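Long-range contacts in putative oxygenase (PDB 2OG5), which catalyses the iron(II)- and 2-oxoglutarate-dependent 3-hydroxylation of L-asparagine, supplying hydroxyasparagine for the calcium-dependent lipopeptide antibiotic: residues 190-195 with 327-332; 186-191 with 304-309; 120-125 with 154-159; 194-199 with 296-301. All coordinates share one frame; numbering follows the deposited sequence.

Contact 1 of 4, residues 190-195 with 327-332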
loop_
_atom_site.group_PDB
_atom_site.type_symbol
_atom_site.label_atom_id
_atom_site.label_comp_id
_atom_site.label_asym_id
_atom_site.label_seq_id
_atom_site.Cartn_x
_atom_site.Cartn_y
_atom_site.Cartn_z
ATOM N N ASP A 190 3.556 7.390 0.653
ATOM C CA ASP A 190 2.468 8.287 0.262
ATOM C C ASP A 190 1.326 7.504 -0.363
ATOM O O ASP A 190 0.160 7.776 -0.064
ATOM C CB ASP A 190 3.012 9.369 -0.648
ATOM C CG ASP A 190 4.056 10.215 0.062
ATOM O OD1 ASP A 190 3.707 10.876 1.059
ATOM O OD2 ASP A 190 5.245 10.170 -0.327
ATOM N N PHE A 191 1.653 6.525 -1.206
ATOM C CA PHE A 191 0.673 5.543 -1.695
ATOM C C PHE A 191 1.154 4.138 -1.396
ATOM O O PHE A 191 2.363 3.869 -1.439
ATOM C CB PHE A 191 0.412 5.670 -3.201
ATOM C CG PHE A 191 -0.067 7.023 -3.622
ATOM C CD1 PHE A 191 -1.399 7.392 -3.471
ATOM C CD2 PHE A 191 0.805 7.926 -4.196
ATOM C CE1 PHE A 191 -1.829 8.642 -3.848
ATOM C CE2 PHE A 191 0.368 9.183 -4.590
ATOM C CZ PHE A 191 -0.950 9.542 -4.399
ATOM N N VAL A 192 0.202 3.240 -1.134
ATOM C CA VAL A 192 0.467 1.809 -1.042
ATOM C C VAL A 192 -0.292 1.127 -2.172
ATOM O O VAL A 192 -1.507 1.316 -2.304
ATOM C CB VAL A 192 -0.012 1.234 0.297
ATOM C CG1 VAL A 192 0.232 -0.286 0.362
ATOM C CG2 VAL A 192 0.695 1.942 1.458
ATOM N N MET A 193 0.439 0.388 -3.005
ATOM C CA MET A 193 -0.133 -0.318 -4.150
ATOM C C MET A 193 -0.128 -1.807 -3.898
ATOM O O MET A 193 0.896 -2.362 -3.493
ATOM C CB MET A 193 0.673 -0.018 -5.414
ATOM C CG MET A 193 0.745 1.461 -5.717
ATOM S SD MET A 193 1.385 1.811 -7.365
ATOM C CE MET A 193 3.024 1.154 -7.199
ATOM N N LEU A 194 -1.277 -2.445 -4.143
ATOM C CA LEU A 194 -1.442 -3.875 -3.966
ATOM C C LEU A 194 -1.950 -4.486 -5.268
ATOM O O LEU A 194 -3.084 -4.204 -5.683
ATOM C CB LEU A 194 -2.457 -4.132 -2.864
ATOM C CG LEU A 194 -2.052 -3.685 -1.462
ATOM C CD1 LEU A 194 -3.259 -3.725 -0.521
ATOM C CD2 LEU A 194 -0.925 -4.566 -0.959
ATOM N N LEU A 195 -1.106 -5.287 -5.915
ATOM C CA LEU A 195 -1.471 -5.979 -7.155
ATOM C C LEU A 195 -1.834 -7.419 -6.823
ATOM O O LEU A 195 -1.034 -8.145 -6.231
ATOM C CB LEU A 195 -0.309 -5.956 -8.151
ATOM C CG LEU A 195 -0.481 -6.698 -9.478
ATOM C CD1 LEU A 195 -1.593 -6.064 -10.330
ATOM C CD2 LEU A 195 0.846 -6.749 -10.223
ATOM N N LEU A 327 -0.802 -11.285 -3.064
ATOM C CA LEU A 327 -0.656 -9.924 -3.593
ATOM C C LEU A 327 0.818 -9.587 -3.641
ATOM O O LEU A 327 1.615 -10.150 -2.896
ATOM C CB LEU A 327 -1.354 -8.870 -2.725
ATOM C CG LEU A 327 -2.705 -9.191 -2.119
ATOM C CD1 LEU A 327 -3.213 -8.035 -1.254
ATOM C CD2 LEU A 327 -3.734 -9.551 -3.190
ATOM N N GLN A 328 1.178 -8.655 -4.517
ATOM C CA GLN A 328 2.482 -8.005 -4.438
ATOM C C GLN A 328 2.278 -6.514 -4.173
ATOM O O GLN A 328 1.330 -5.899 -4.666
ATOM C CB GLN A 328 3.319 -8.282 -5.681
ATOM C CG GLN A 328 3.767 -9.742 -5.690
ATOM C CD GLN A 328 4.704 -10.119 -6.810
ATOM O OE1 GLN A 328 4.588 -9.632 -7.943
ATOM N NE2 GLN A 328 5.625 -11.032 -6.508
ATOM N N ARG A 329 3.161 -5.967 -3.343
ATOM C CA ARG A 329 3.014 -4.636 -2.812
ATOM C C ARG A 329 4.234 -3.786 -3.131
ATOM O O ARG A 329 5.374 -4.218 -2.972
ATOM C CB ARG A 329 2.842 -4.705 -1.296
ATOM C CG ARG A 329 2.567 -3.351 -0.661
ATOM C CD ARG A 329 2.389 -3.478 0.812
ATOM N NE ARG A 329 3.624 -3.894 1.453
ATOM C CZ ARG A 329 3.720 -4.265 2.723
ATOM N NH1 ARG A 329 2.652 -4.290 3.500
ATOM N NH2 ARG A 329 4.897 -4.640 3.204
ATOM N N THR A 330 3.972 -2.548 -3.549
ATOM C CA THR A 330 5.005 -1.538 -3.717
ATOM C C THR A 330 4.538 -0.214 -3.128
ATOM O O THR A 330 3.383 0.181 -3.296
ATOM C CB THR A 330 5.351 -1.352 -5.191
ATOM O OG1 THR A 330 5.955 -2.556 -5.649
ATOM C CG2 THR A 330 6.306 -0.191 -5.414
ATOM N N PHE A 331 5.450 0.433 -2.406
ATOM C CA PHE A 331 5.236 1.765 -1.844
ATOM C C PHE A 331 5.666 2.845 -2.820
ATOM O O PHE A 331 6.659 2.686 -3.545
ATOM C CB PHE A 331 6.044 1.940 -0.567
ATOM C CG PHE A 331 5.755 0.917 0.504
ATOM C CD1 PHE A 331 4.463 0.517 0.784
ATOM C CD2 PHE A 331 6.793 0.367 1.247
ATOM C CE1 PHE A 331 4.202 -0.402 1.778
ATOM C CE2 PHE A 331 6.541 -0.563 2.243
ATOM C CZ PHE A 331 5.242 -0.936 2.517
ATOM N N VAL A 332 4.929 3.955 -2.828
ATOM C CA VAL A 332 5.268 5.125 -3.629
ATOM C C VAL A 332 5.534 6.331 -2.748
ATOM O O VAL A 332 4.769 6.612 -1.820
ATOM C CB VAL A 332 4.125 5.474 -4.582
ATOM C CG1 VAL A 332 4.513 6.633 -5.494
ATOM C CG2 VAL A 332 3.737 4.241 -5.402
#
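Asp190 and Phe191 both confront Val332 in a classic beta bulge, two successive N-H groups converging on one carbonyl oxygen. Asp190 N lies almost in line with the Val332 carbonyl, 2.9 Å from Val332 O, but its N-H is bent to it, while Phe191 N comes to the same Val332 O at 3.2 Å, tilted from the carbonyl plane. The carboxylate of Asp190 turns to another partner, OD2 accepting from Thr334 N. From the bulge onward the strands run antiparallel: Phe191-Val332, Met193-Thr330 and Leu195-Gln328 are hydrogen-bonded pairs, and Val192-Phe331 and Leu194-Arg329 are non-hydrogen-bonded ones. This pairing belongs to the larger sheet of the jelly-roll fold and separates two different environments. On the face bearing Met193, which is packed against helix 128-140, the thioether chain bends at chi3 (-64°) and brings its methyl CE to 3.6 Å from Val332 CG2. The same CE lies 4.0 Å from Thr330 CB, so it is lodged between alternate residues of the opposite strand. The other face carries Arg329, which binds L-asparagine. Leu194 runs alongside its aliphatic part, with CD2 3.7 Å from Arg329 CG, and Val192 crosses further out, CG1 standing 3.9 Å from Arg329 CD. Phe331 CZ sits 3.4 Å above the plane of the Arg329 guanidinium, toward its rim. Arg329 NH2 donates to Gln156 OE1, which helps to fix the head of the side chain.

Contact 2 of 4, residues 186-191 with 304-309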
loop_
_atom_site.group_PDB
_atom_site.type_symbol
_atom_site.label_atom_id
_atom_site.label_comp_id
_atom_site.label_asym_id
_atom_site.label_seq_id
_atom_site.Cartn_x
_atom_site.Cartn_y
_atom_site.Cartn_z
ATOM N N GLU A 186 8.643 9.197 9.432
ATOM C CA GLU A 186 8.580 10.523 8.806
ATOM C C GLU A 186 8.369 10.457 7.297
ATOM O O GLU A 186 7.706 11.319 6.721
ATOM C CB GLU A 186 9.874 11.294 9.109
ATOM C CG GLU A 186 9.981 12.669 8.456
ATOM C CD GLU A 186 11.316 13.367 8.706
ATOM O OE1 GLU A 186 12.216 12.781 9.363
ATOM O OE2 GLU A 186 11.459 14.507 8.208
ATOM N N HIS A 187 8.954 9.447 6.661
ATOM C CA HIS A 187 8.860 9.261 5.215
ATOM C C HIS A 187 8.081 8.010 4.877
ATOM O O HIS A 187 8.408 7.291 3.937
ATOM C CB HIS A 187 10.259 9.217 4.602
ATOM C CG HIS A 187 11.012 10.489 4.783
ATOM N ND1 HIS A 187 10.573 11.681 4.260
ATOM C CD2 HIS A 187 12.173 10.761 5.425
ATOM C CE1 HIS A 187 11.421 12.640 4.583
ATOM N NE2 HIS A 187 12.401 12.109 5.293
ATOM N N ARG A 188 7.019 7.776 5.636
ATOM C CA ARG A 188 6.118 6.669 5.358
ATOM C C ARG A 188 5.556 6.770 3.935
ATOM O O ARG A 188 5.527 7.846 3.343
ATOM C CB ARG A 188 4.997 6.646 6.385
ATOM C CG ARG A 188 4.089 7.855 6.367
ATOM C CD ARG A 188 3.216 7.856 7.611
ATOM N NE ARG A 188 2.516 9.121 7.798
ATOM C CZ ARG A 188 3.048 10.216 8.338
ATOM N NH1 ARG A 188 4.304 10.240 8.761
ATOM N NH2 ARG A 188 2.311 11.312 8.464
ATOM N N PRO A 189 5.125 5.632 3.366
ATOM C CA PRO A 189 4.627 5.682 2.000
ATOM C C PRO A 189 3.546 6.733 1.806
ATOM O O PRO A 189 2.694 6.917 2.679
ATOM C CB PRO A 189 4.059 4.272 1.803
ATOM C CG PRO A 189 4.881 3.434 2.704
ATOM C CD PRO A 189 5.100 4.268 3.915
ATOM N N ASP A 190 3.556 7.390 0.653
ATOM C CA ASP A 190 2.468 8.287 0.262
ATOM C C ASP A 190 1.326 7.504 -0.363
ATOM O O ASP A 190 0.160 7.776 -0.064
ATOM C CB ASP A 190 3.012 9.369 -0.648
ATOM C CG ASP A 190 4.056 10.215 0.062
ATOM O OD1 ASP A 190 3.707 10.876 1.059
ATOM O OD2 ASP A 190 5.245 10.170 -0.327
ATOM N N PHE A 191 1.653 6.525 -1.206
ATOM C CA PHE A 191 0.673 5.543 -1.695
ATOM C C PHE A 191 1.154 4.138 -1.396
ATOM O O PHE A 191 2.363 3.869 -1.439
ATOM C CB PHE A 191 0.412 5.670 -3.201
ATOM C CG PHE A 191 -0.067 7.023 -3.622
ATOM C CD1 PHE A 191 -1.399 7.392 -3.471
ATOM C CD2 PHE A 191 0.805 7.926 -4.196
ATOM C CE1 PHE A 191 -1.829 8.642 -3.848
ATOM C CE2 PHE A 191 0.368 9.183 -4.590
ATOM C CZ PHE A 191 -0.950 9.542 -4.399
ATOM N N VAL A 304 -3.893 2.885 -2.492
ATOM C CA VAL A 304 -4.415 3.555 -1.309
ATOM C C VAL A 304 -3.582 4.814 -1.042
ATOM O O VAL A 304 -2.359 4.763 -1.046
ATOM C CB VAL A 304 -4.340 2.619 -0.090
ATOM C CG1 VAL A 304 -4.885 3.291 1.150
ATOM C CG2 VAL A 304 -5.096 1.292 -0.372
ATOM N N ASP A 305 -4.250 5.947 -0.877
ATOM C CA ASP A 305 -3.602 7.191 -0.501
ATOM C C ASP A 305 -3.367 7.162 0.996
ATOM O O ASP A 305 -4.276 7.368 1.796
ATOM C CB ASP A 305 -4.474 8.377 -0.905
ATOM C CG ASP A 305 -3.804 9.711 -0.647
ATOM O OD1 ASP A 305 -2.859 9.739 0.178
ATOM O OD2 ASP A 305 -4.230 10.734 -1.245
ATOM N N ASN A 306 -2.128 6.882 1.370
ATOM C CA ASN A 306 -1.750 6.658 2.755
ATOM C C ASN A 306 -1.705 7.927 3.588
ATOM O O ASN A 306 -1.498 7.844 4.812
ATOM C CB ASN A 306 -0.378 5.960 2.796
ATOM C CG ASN A 306 -0.056 5.343 4.154
ATOM O OD1 ASN A 306 -0.897 4.658 4.760
ATOM N ND2 ASN A 306 1.179 5.545 4.622
ATOM N N ARG A 307 -1.886 9.088 2.956
ATOM C CA ARG A 307 -1.994 10.355 3.701
ATOM C C ARG A 307 -3.372 10.509 4.350
ATOM O O ARG A 307 -3.491 11.163 5.394
ATOM C CB ARG A 307 -1.779 11.574 2.790
ATOM C CG ARG A 307 -0.343 11.984 2.483
ATOM C CD ARG A 307 0.272 11.221 1.342
ATOM N NE ARG A 307 -0.483 11.299 0.095
ATOM C CZ ARG A 307 -0.244 12.128 -0.919
ATOM N NH1 ARG A 307 0.773 12.969 -0.905
ATOM N NH2 ARG A 307 -1.025 12.095 -1.985
ATOM N N VAL A 308 -4.403 9.922 3.737
ATOM C CA VAL A 308 -5.790 10.152 4.151
ATOM C C VAL A 308 -6.586 8.875 4.423
ATOM O O VAL A 308 -7.702 8.948 4.936
ATOM C CB VAL A 308 -6.567 11.004 3.124
ATOM C CG1 VAL A 308 -6.033 12.427 3.095
ATOM C CG2 VAL A 308 -6.543 10.367 1.742
ATOM N N THR A 309 -6.018 7.714 4.112
ATOM C CA THR A 309 -6.753 6.460 4.175
ATOM C C THR A 309 -5.963 5.412 4.930
ATOM O O THR A 309 -4.785 5.195 4.628
ATOM C CB THR A 309 -7.079 5.984 2.745
ATOM O OG1 THR A 309 -7.908 6.971 2.133
ATOM C CG2 THR A 309 -7.818 4.640 2.715
HETATM O O HOH W 1 -0.255 8.358 7.312
#
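Where the 188-191 backbone passes the end of strand 301-305, Phe191 and Asp305 form an antiparallel non-hydrogen-bonded pair with CA atoms 4.7 Å apart, and Asn306 N donates to Asp190 O at 2.8 Å. Asn306 adds its side chain. With CG anti to the backbone N (chi1 -164°), the amide reaches the loop, and ND2 donates to Pro189 O at 2.8 Å, the acceptor lying in the amide plane. The other end of that amide, OD1, accepts from the backbone N of Glu181, a ligand of the metal, which places Asn306 in the second shell of the iron site, here holding sodium, probably positioning that ligand. Asp305 OD1 closes an Asx turn by accepting from Arg307 N, and from the opposite face of its carboxylate plane it receives Arg307 NE in a 2.8 Å salt bridge, while OD2 pairs with Ser94 OG. Held so, the guanidinium has Asp190 CB over one face, while its NH2 approaches Phe191 CZ obliquely at 3.5 Å, the two planes 60° apart. One water links Arg188 NE to Asn306 O, and Arg188 NH1 donates to His185 O. Around this junction, Val304 bonds through its backbone to Val192 of the next strand, Arg307 touches Asp261 of strand 260-262, and the chain leaves the larger sheet to enter strand 309-313 of the four-stranded one, where Thr309 packs on strand 207-211.

Contact 3 of 4, residues 120-125 with 154-159. With ACY (acetic acid), chain C.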
loop_
_atom_site.group_PDB
_atom_site.type_symbol
_atom_site.label_atom_id
_atom_site.label_comp_id
_atom_site.label_asym_id
_atom_site.label_seq_id
_atom_site.Cartn_x
_atom_site.Cartn_y
_atom_site.Cartn_z
ATOM N N GLY A 120 8.793 -12.913 4.780
ATOM C CA GLY A 120 9.799 -12.062 4.139
ATOM C C GLY A 120 9.946 -12.303 2.643
ATOM O O GLY A 120 10.904 -11.836 2.026
ATOM N N SER A 121 8.988 -13.021 2.055
ATOM C CA SER A 121 8.976 -13.310 0.621
ATOM C C SER A 121 8.941 -11.998 -0.187
ATOM O O SER A 121 8.111 -11.140 0.081
ATOM C CB SER A 121 7.719 -14.148 0.303
ATOM O OG SER A 121 7.716 -14.596 -1.029
ATOM N N VAL A 122 9.859 -11.847 -1.140
ATOM C CA VAL A 122 9.913 -10.663 -2.007
ATOM C C VAL A 122 10.225 -11.062 -3.450
ATOM O O VAL A 122 10.685 -12.174 -3.710
ATOM C CB VAL A 122 10.968 -9.637 -1.506
ATOM C CG1 VAL A 122 10.606 -9.140 -0.125
ATOM C CG2 VAL A 122 12.354 -10.263 -1.512
ATOM N N GLN A 123 10.004 -10.138 -4.384
ATOM C CA GLN A 123 10.207 -10.384 -5.811
ATOM C C GLN A 123 11.523 -9.766 -6.259
ATOM O O GLN A 123 11.576 -8.599 -6.651
ATOM C CB GLN A 123 9.024 -9.820 -6.615
ATOM C CG GLN A 123 9.047 -10.127 -8.104
ATOM C CD GLN A 123 8.910 -11.610 -8.391
ATOM O OE1 GLN A 123 8.044 -12.284 -7.829
ATOM N NE2 GLN A 123 9.776 -12.122 -9.252
ATOM N N ARG A 124 12.593 -10.555 -6.196
ATOM C CA ARG A 124 13.923 -10.094 -6.587
ATOM C C ARG A 124 14.153 -10.254 -8.083
ATOM O O ARG A 124 14.929 -9.513 -8.669
ATOM C CB ARG A 124 15.021 -10.867 -5.837
ATOM C CG ARG A 124 15.024 -10.691 -4.323
ATOM C CD ARG A 124 15.432 -9.290 -3.926
ATOM N NE ARG A 124 15.506 -9.117 -2.475
ATOM C CZ ARG A 124 15.621 -7.938 -1.870
ATOM N NH1 ARG A 124 15.696 -6.821 -2.580
ATOM N NH2 ARG A 124 15.673 -7.866 -0.547
ATOM N N GLU A 125 13.525 -11.255 -8.698
ATOM C CA GLU A 125 13.687 -11.482 -10.136
ATOM C C GLU A 125 12.705 -10.651 -10.944
ATOM O O GLU A 125 11.629 -10.310 -10.464
ATOM C CB GLU A 125 13.487 -12.964 -10.469
ATOM C CG GLU A 125 14.513 -13.875 -9.828
ATOM C CD GLU A 125 15.929 -13.603 -10.299
ATOM O OE1 GLU A 125 16.119 -13.211 -11.475
ATOM O OE2 GLU A 125 16.868 -13.800 -9.497
ATOM N N LEU A 154 11.761 -3.613 -3.278
ATOM C CA LEU A 154 10.742 -2.725 -3.843
ATOM C C LEU A 154 9.417 -3.407 -4.107
ATOM O O LEU A 154 8.382 -2.742 -4.108
ATOM C CB LEU A 154 11.226 -2.081 -5.139
ATOM C CG LEU A 154 12.482 -1.223 -4.993
ATOM C CD1 LEU A 154 12.799 -0.539 -6.318
ATOM C CD2 LEU A 154 12.349 -0.202 -3.874
ATOM N N VAL A 155 9.441 -4.719 -4.336
ATOM C CA VAL A 155 8.234 -5.487 -4.624
ATOM C C VAL A 155 8.135 -6.622 -3.605
ATOM O O VAL A 155 8.965 -7.547 -3.611
ATOM C CB VAL A 155 8.234 -6.019 -6.069
ATOM C CG1 VAL A 155 6.976 -6.828 -6.331
ATOM C CG2 VAL A 155 8.376 -4.859 -7.085
ATOM N N GLN A 156 7.114 -6.563 -2.752
ATOM C CA GLN A 156 7.020 -7.435 -1.575
ATOM C C GLN A 156 5.777 -8.307 -1.660
ATOM O O GLN A 156 4.711 -7.848 -2.075
ATOM C CB GLN A 156 6.972 -6.580 -0.299
ATOM C CG GLN A 156 8.126 -5.571 -0.233
ATOM C CD GLN A 156 8.100 -4.638 0.962
ATOM O OE1 GLN A 156 7.247 -4.742 1.849
ATOM N NE2 GLN A 156 9.039 -3.695 0.974
ATOM N N ASP A 157 5.906 -9.562 -1.248
ATOM C CA ASP A 157 4.787 -10.490 -1.303
ATOM C C ASP A 157 3.904 -10.361 -0.079
ATOM O O ASP A 157 4.387 -10.181 1.052
ATOM C CB ASP A 157 5.277 -11.938 -1.407
ATOM C CG ASP A 157 5.962 -12.233 -2.725
ATOM O OD1 ASP A 157 5.473 -11.784 -3.772
ATOM O OD2 ASP A 157 6.989 -12.947 -2.729
ATOM N N VAL A 158 2.596 -10.435 -0.311
ATOM C CA VAL A 158 1.619 -10.518 0.769
ATOM C C VAL A 158 0.985 -11.909 0.659
ATOM O O VAL A 158 0.141 -12.151 -0.216
ATOM C CB VAL A 158 0.583 -9.398 0.666
ATOM C CG1 VAL A 158 -0.374 -9.436 1.853
ATOM C CG2 VAL A 158 1.282 -8.031 0.586
ATOM N N VAL A 159 1.440 -12.834 1.514
ATOM C CA VAL A 159 1.065 -14.252 1.461
ATOM C C VAL A 159 1.026 -14.808 2.875
ATOM O O VAL A 159 1.844 -14.422 3.712
ATOM C CB VAL A 159 2.060 -15.085 0.613
ATOM C CG1 VAL A 159 2.045 -14.628 -0.843
ATOM C CG2 VAL A 159 3.486 -14.992 1.175
HETATM C C ACY C . 15.107 -11.428 0.293
HETATM O O ACY C . 15.289 -10.404 0.975
HETATM O OXT ACY C . 15.382 -11.540 -0.921
HETATM C CH3 ACY C . 14.501 -12.603 0.995
HETATM O O HOH W 2 11.894 -6.218 -5.206
HETATM O O HOH W 3 7.875 -13.778 -5.098
#
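Val155 and Gln123 begin this contact, in which an irregular loop runs roughly antiparallel alongside the short strand 156-158 of the jelly-roll sheet, joined by a single backbone bridge, Val122 with Gln156. Val155 O accepts from Gln123 N at 2.9 Å in an almost straight bond. The Val155 side chain, with CG1 anti to the backbone N (chi1 179°), lies 3.6 Å by that atom from Gln123 CB, and helix 128-140 packs against it as well. A water joins Val155 N to Gln123 O. At Gln156 the side chain turns away from the loop, and its amide OE1 serves Arg329 of the L-asparagine site; Val122 CG1 touches it loosely, 4.3 Å from Gln156 CG. Beside Val122, Arg124 holds an acetate, probably from the crystallisation liquor, through NE and NH2, with Asn151 ND2 as a further donor. Asp157 is the polar anchor. Its N donates to Ser121 O at 3.0 Å, an oxygen that also accepts from Lys150 NZ, while its OD1 accepts from Gln328 NE2 and Trp326 NE1. OD2 accepts the hydroxyl of Ser121, OG to Asp157 OD2 a very short 2.5 Å, together with a water that also reaches Gln123 OE1. Val159 makes a marginal apolar contact, its CG2 4.4 Å from Ser121 CB.

Contact 4 of 4, residues 194-199 with 296-301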
loop_
_atom_site.group_PDB
_atom_site.type_symbol
_atom_site.label_atom_id
_atom_site.label_comp_id
_atom_site.label_asym_id
_atom_site.label_seq_id
_atom_site.Cartn_x
_atom_site.Cartn_y
_atom_site.Cartn_z
ATOM N N LEU A 194 -1.277 -2.445 -4.143
ATOM C CA LEU A 194 -1.442 -3.875 -3.966
ATOM C C LEU A 194 -1.950 -4.486 -5.268
ATOM O O LEU A 194 -3.084 -4.204 -5.683
ATOM C CB LEU A 194 -2.457 -4.132 -2.864
ATOM C CG LEU A 194 -2.052 -3.685 -1.462
ATOM C CD1 LEU A 194 -3.259 -3.725 -0.521
ATOM C CD2 LEU A 194 -0.925 -4.566 -0.959
ATOM N N LEU A 195 -1.106 -5.287 -5.915
ATOM C CA LEU A 195 -1.471 -5.979 -7.155
ATOM C C LEU A 195 -1.834 -7.419 -6.823
ATOM O O LEU A 195 -1.034 -8.145 -6.231
ATOM C CB LEU A 195 -0.309 -5.956 -8.151
ATOM C CG LEU A 195 -0.481 -6.698 -9.478
ATOM C CD1 LEU A 195 -1.593 -6.064 -10.330
ATOM C CD2 LEU A 195 0.846 -6.749 -10.223
ATOM N N CYS A 196 -3.029 -7.838 -7.220
ATOM C CA CYS A 196 -3.474 -9.193 -6.930
ATOM C C CYS A 196 -2.996 -10.161 -8.005
ATOM O O CYS A 196 -3.294 -9.994 -9.185
ATOM C CB CYS A 196 -4.990 -9.244 -6.827
ATOM S SG CYS A 196 -5.629 -10.909 -6.529
ATOM N N LEU A 197 -2.248 -11.172 -7.580
ATOM C CA LEU A 197 -1.816 -12.247 -8.469
ATOM C C LEU A 197 -2.761 -13.442 -8.400
ATOM O O LEU A 197 -3.058 -14.071 -9.410
ATOM C CB LEU A 197 -0.404 -12.701 -8.100
ATOM C CG LEU A 197 0.716 -11.672 -8.261
ATOM C CD1 LEU A 197 2.060 -12.311 -7.943
ATOM C CD2 LEU A 197 0.741 -11.039 -9.641
ATOM N N ARG A 198 -3.218 -13.750 -7.194
ATOM C CA ARG A 198 -4.113 -14.878 -6.971
ATOM C C ARG A 198 -5.084 -14.455 -5.875
ATOM O O ARG A 198 -4.661 -13.981 -4.823
ATOM C CB ARG A 198 -3.289 -16.098 -6.556
ATOM C CG ARG A 198 -4.065 -17.373 -6.388
ATOM C CD ARG A 198 -3.141 -18.567 -6.211
ATOM N NE ARG A 198 -2.538 -18.998 -7.477
ATOM C CZ ARG A 198 -1.246 -19.266 -7.671
ATOM N NH1 ARG A 198 -0.356 -19.155 -6.693
ATOM N NH2 ARG A 198 -0.847 -19.671 -8.866
ATOM N N ALA A 199 -6.381 -14.583 -6.133
ATOM C CA ALA A 199 -7.391 -14.239 -5.149
ATOM C C ALA A 199 -7.397 -15.245 -4.003
ATOM O O ALA A 199 -6.958 -16.375 -4.156
ATOM C CB ALA A 199 -8.764 -14.170 -5.801
ATOM N N LEU A 296 -9.932 -8.706 -3.738
ATOM C CA LEU A 296 -9.180 -8.468 -4.961
ATOM C C LEU A 296 -9.121 -9.726 -5.825
ATOM O O LEU A 296 -9.074 -10.845 -5.306
ATOM C CB LEU A 296 -7.768 -7.987 -4.612
ATOM C CG LEU A 296 -7.704 -6.607 -3.943
ATOM C CD1 LEU A 296 -6.319 -6.376 -3.315
ATOM C CD2 LEU A 296 -8.059 -5.520 -4.944
ATOM N N LEU A 297 -9.130 -9.523 -7.139
ATOM C CA LEU A 297 -9.053 -10.593 -8.127
ATOM C C LEU A 297 -7.799 -10.413 -8.978
ATOM O O LEU A 297 -7.266 -9.309 -9.087
ATOM C CB LEU A 297 -10.277 -10.551 -9.049
ATOM C CG LEU A 297 -11.639 -10.697 -8.369
ATOM C CD1 LEU A 297 -12.754 -10.475 -9.384
ATOM C CD2 LEU A 297 -11.749 -12.059 -7.703
ATOM N N PRO A 298 -7.319 -11.493 -9.599
ATOM C CA PRO A 298 -6.129 -11.380 -10.423
ATOM C C PRO A 298 -6.208 -10.245 -11.449
ATOM O O PRO A 298 -7.234 -10.066 -12.116
ATOM C CB PRO A 298 -6.055 -12.758 -11.092
ATOM C CG PRO A 298 -6.674 -13.658 -10.084
ATOM C CD PRO A 298 -7.819 -12.880 -9.557
ATOM N N GLY A 299 -5.138 -9.459 -11.536
ATOM C CA GLY A 299 -5.089 -8.329 -12.457
ATOM C C GLY A 299 -5.666 -7.045 -11.902
ATOM O O GLY A 299 -5.712 -6.042 -12.613
ATOM N N GLU A 300 -6.116 -7.070 -10.649
ATOM C CA GLU A 300 -6.614 -5.867 -9.995
ATOM C C GLU A 300 -5.496 -5.228 -9.192
ATOM O O GLU A 300 -4.745 -5.918 -8.507
ATOM C CB GLU A 300 -7.808 -6.169 -9.098
ATOM C CG GLU A 300 -8.991 -6.647 -9.905
ATOM C CD GLU A 300 -10.259 -6.778 -9.108
ATOM O OE1 GLU A 300 -10.170 -6.831 -7.858
ATOM O OE2 GLU A 300 -11.335 -6.817 -9.748
ATOM N N LEU A 301 -5.406 -3.905 -9.299
ATOM C CA LEU A 301 -4.412 -3.093 -8.598
ATOM C C LEU A 301 -5.137 -2.063 -7.749
ATOM O O LEU A 301 -5.794 -1.181 -8.298
ATOM C CB LEU A 301 -3.526 -2.373 -9.611
ATOM C CG LEU A 301 -2.488 -1.389 -9.075
ATOM C CD1 LEU A 301 -1.463 -2.119 -8.220
ATOM C CD2 LEU A 301 -1.798 -0.635 -10.221
#
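SG of Cys196 stands anti to the backbone N (chi1 178°), which carries it past the backbone of Leu297 to 3.3 Å from the carbonyl carbon of that residue, while Cys196 CB packs 3.8 Å from Leu296 CB. In Leu301, chi1 of 176° followed by a turn at chi2 brings CD1 back to 4.0 Å from Leu195 CB. Between these two groups the backbones join. Cys196 N donates to Glu300 O at 2.9 Å in a nearly straight bond, and Cys196 O receives Gly299 N. Residues 297-300 form a type II beta turn, which reverses the chain ahead of strand 301-305, a strand that runs antiparallel to strand 191-196 in the jelly-roll sheet. Gly299 occupies the third position with positive phi (87°), where a side chain would collide with the carbonyl oxygen of Pro298. Glu300 braces the turn from within, its OE1 taking Leu297 N from above the carboxylate plane, and its OE2 makes a salt bridge to Arg103. Further on, where residues 194-199 turn a corner at Leu197, Pro298 lies against them, with CB 3.7 Å from Leu197 O. Ala199 directs its CB toward the other segment, 3.4 Å from Leu296 O and 4.1 Å from Pro298 CD.

Overall arrangement
Read from the N terminus, contact 3 closes first, a loop of 28 residues enclosing helix 128-140 and strand 142-146, complete before the others open. Contacts 2, 1 and 4 then start in that order along residues 186-199. Contact 4 closes first, at 296-301, then contact 2 at 304-309 and contact 1 at 327-332. Contact 4 therefore lies within both others, and contacts 1 and 2 cross, contact 2 opening and closing earlier. Contact 1 shares Asp190 and Phe191 with contact 2, Leu194 and Leu195 with contact 4. Strand 191-196 is bordered by strand 301-305 (contacts 2 and 4) and strand 326-333 (contact 1); the latter meets strand 156-158, bringing contact 3 into the same sheet.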